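Local coordinates for amidohydrolase 3 domain-containing protein (Pyrococcus furiosus, PDB 3ICJ) that is an uncharacterised zinc-binding protein of the amidohydrolase family that probably hydrolyses carbon-nitrogen bonds other than peptide bonds, at residues E127-G132 with R161-Y166. Residues are numbered along the deposited sequence; the frame is centred on the assembly and turned at random.
Sequences ERVKKG and RPVFLY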
loop_
_atom_site.group_PDB
_atom_site.type_symbol
_atom_site.label_atom_id
_atom_site.label_comp_id
_atom_site.label_asym_id
_atom_site.label_seq_id
_atom_site.Cartn_x
_atom_site.Cartn_y
_atom_site.Cartn_z
ATOM N N GLU A 127 -13.378 -6.673 -28.811
ATOM C CA GLU A 127 -14.456 -5.720 -28.453
ATOM C C GLU A 127 -14.250 -5.021 -27.113
ATOM O O GLU A 127 -14.503 -3.816 -26.992
ATOM C CB GLU A 127 -15.842 -6.395 -28.447
ATOM C CG GLU A 127 -16.773 -5.961 -29.572
ATOM C CD GLU A 127 -16.575 -6.760 -30.851
ATOM O OE1 GLU A 127 -15.487 -6.659 -31.469
ATOM O OE2 GLU A 127 -17.521 -7.481 -31.248
ATOM N N ARG A 128 -13.812 -5.780 -26.109
ATOM C CA ARG A 128 -13.611 -5.235 -24.766
ATOM C C ARG A 128 -12.420 -4.281 -24.729
ATOM O O ARG A 128 -12.485 -3.244 -24.073
ATOM C CB ARG A 128 -13.451 -6.355 -23.735
ATOM C CG ARG A 128 -14.715 -7.171 -23.506
ATOM C CD ARG A 128 -15.408 -6.841 -22.196
ATOM N NE ARG A 128 -14.855 -7.627 -21.093
ATOM C CZ ARG A 128 -15.260 -8.851 -20.757
ATOM N NH1 ARG A 128 -14.683 -9.467 -19.735
ATOM N NH2 ARG A 128 -16.234 -9.462 -21.431
ATOM N N VAL A 129 -11.357 -4.629 -25.458
ATOM C CA VAL A 129 -10.164 -3.787 -25.573
ATOM C C VAL A 129 -10.498 -2.471 -26.293
ATOM O O VAL A 129 -10.111 -1.396 -25.828
ATOM C CB VAL A 129 -8.962 -4.535 -26.242
ATOM C CG1 VAL A 129 -7.743 -3.640 -26.355
ATOM C CG2 VAL A 129 -8.576 -5.744 -25.441
ATOM N N LYS A 130 -11.258 -2.560 -27.387
ATOM C CA LYS A 130 -11.687 -1.377 -28.149
ATOM C C LYS A 130 -12.488 -0.378 -27.315
ATOM O O LYS A 130 -12.470 0.817 -27.608
ATOM C CB LYS A 130 -12.497 -1.776 -29.388
ATOM C CG LYS A 130 -11.672 -2.042 -30.641
ATOM C CD LYS A 130 -12.574 -2.529 -31.771
ATOM C CE LYS A 130 -11.777 -2.901 -33.016
ATOM N NZ LYS A 130 -12.640 -3.524 -34.067
ATOM N N LYS A 131 -13.178 -0.868 -26.281
ATOM C CA LYS A 131 -13.964 -0.015 -25.376
ATOM C C LYS A 131 -13.139 0.669 -24.276
ATOM O O LYS A 131 -13.711 1.286 -23.379
ATOM C CB LYS A 131 -15.116 -0.802 -24.737
ATOM C CG LYS A 131 -16.281 -1.088 -25.652
ATOM C CD LYS A 131 -17.462 -1.626 -24.853
ATOM C CE LYS A 131 -18.771 -1.491 -25.612
ATOM N NZ LYS A 131 -18.856 -2.471 -26.731
ATOM N N GLY A 132 -11.809 0.560 -24.339
ATOM C CA GLY A 132 -10.911 1.277 -23.411
ATOM C C GLY A 132 -10.639 2.704 -23.873
ATOM O O GLY A 132 -10.479 2.953 -25.072
ATOM N N ARG A 161 -4.485 1.994 -31.602
ATOM C CA ARG A 161 -3.584 2.556 -30.619
ATOM C C ARG A 161 -2.832 1.524 -29.804
ATOM O O ARG A 161 -3.203 0.363 -29.871
ATOM C CB ARG A 161 -4.308 3.550 -29.718
ATOM C CG ARG A 161 -5.329 2.960 -28.787
ATOM C CD ARG A 161 -6.297 4.044 -28.338
ATOM N NE ARG A 161 -7.676 3.665 -28.590
ATOM C CZ ARG A 161 -8.613 3.602 -27.657
ATOM N NH1 ARG A 161 -9.843 3.233 -27.975
ATOM N NH2 ARG A 161 -8.329 3.915 -26.412
ATOM N N PRO A 162 -1.809 1.922 -29.057
ATOM C CA PRO A 162 -1.024 0.907 -28.330
ATOM C C PRO A 162 -1.862 0.130 -27.328
ATOM O O PRO A 162 -2.753 0.686 -26.687
ATOM C CB PRO A 162 0.050 1.723 -27.602
ATOM C CG PRO A 162 0.198 2.941 -28.418
ATOM C CD PRO A 162 -1.174 3.253 -28.945
ATOM N N VAL A 163 -1.586 -1.164 -27.245
ATOM C CA VAL A 163 -2.362 -2.092 -26.440
ATOM C C VAL A 163 -1.371 -2.968 -25.678
ATOM O O VAL A 163 -0.380 -3.413 -26.249
ATOM C CB VAL A 163 -3.303 -2.936 -27.350
ATOM C CG1 VAL A 163 -3.719 -4.209 -26.683
ATOM C CG2 VAL A 163 -4.552 -2.120 -27.758
ATOM N N PHE A 164 -1.612 -3.196 -24.388
ATOM C CA PHE A 164 -0.711 -4.033 -23.595
ATOM C C PHE A 164 -1.577 -4.791 -22.601
ATOM O O PHE A 164 -2.188 -4.182 -21.715
ATOM C CB PHE A 164 0.336 -3.155 -22.890
ATOM C CG PHE A 164 1.357 -3.932 -22.074
ATOM C CD1 PHE A 164 2.605 -4.217 -22.603
ATOM C CD2 PHE A 164 1.072 -4.357 -20.779
ATOM C CE1 PHE A 164 3.548 -4.925 -21.866
ATOM C CE2 PHE A 164 2.012 -5.071 -20.031
ATOM C CZ PHE A 164 3.249 -5.354 -20.577
ATOM N N LEU A 165 -1.648 -6.111 -22.764
ATOM C CA LEU A 165 -2.624 -6.929 -22.033
ATOM C C LEU A 165 -1.996 -8.073 -21.237
ATOM O O LEU A 165 -1.463 -9.010 -21.817
ATOM C CB LEU A 165 -3.663 -7.512 -22.998
ATOM C CG LEU A 165 -4.374 -6.570 -23.974
ATOM C CD1 LEU A 165 -5.156 -7.374 -25.003
ATOM C CD2 LEU A 165 -5.288 -5.601 -23.258
ATOM N N TYR A 166 -2.067 -7.982 -19.912
ATOM C CA TYR A 166 -1.566 -9.042 -19.045
ATOM C C TYR A 166 -2.376 -10.322 -19.215
ATOM O O TYR A 166 -3.577 -10.279 -19.481
ATOM C CB TYR A 166 -1.594 -8.592 -17.582
ATOM C CG TYR A 166 -0.542 -7.563 -17.238
ATOM C CD1 TYR A 166 0.752 -7.947 -16.909
ATOM C CD2 TYR A 166 -0.841 -6.208 -17.242
ATOM C CE1 TYR A 166 1.718 -7.010 -16.594
ATOM C CE2 TYR A 166 0.118 -5.263 -16.928
ATOM C CZ TYR A 166 1.395 -5.669 -16.605
ATOM O OH TYR A 166 2.353 -4.732 -16.291
#
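Val129 and Val163 mark the closest backbone approach, their CA atoms 8.0 Å apart, where the last turn of helix 122-130 lies over the start of strand 163-167. Beyond the helix the chain turns, with Gly132 N bonded to Val129 O at 3.0 Å, and its end faces the loop that carries Arg161. Val129 points at the strand and divides its two methyls between alternate residues. Its CG1, anti to the backbone N, meets Val163 CG2 tip to tip at 3.8 Å. The other branch, CG2, slants across the end of Leu165, 3.8 Å from CD1 and nearly as close to CD2. Strand 163-167 lies between strands 137-142 and 172-175 in a mixed six-stranded sheet, part of a lobe set apart from the two zinc ions; helix 122-130 is the connection of a beta-alpha-beta crossover from strand 114-115 to the parallel strand 137-142, and it also packs on the next strand, 163-167, through branched aliphatic side chains. Ile137 of the neighbouring strand touches both valines and extends this apolar layer. Phe164, between Val163 and Leu165, turns instead to helix 200-214. At the helix end, Arg161 bends at chi3 (126°) and brings its guanidinium end-on to a single carbonyl. NH2 donates to Gly132 O at 2.7 Å, from above the carbonyl plane, whereas NH1 reaches the same oxygen at 3.0 Å, nearly in line with C=O. The oxygen lies close to the guanidinium plane, but both bonds are bent, 146° and 133° at the hydrogens. NH2 also donates to Gly134 O, two residues further along.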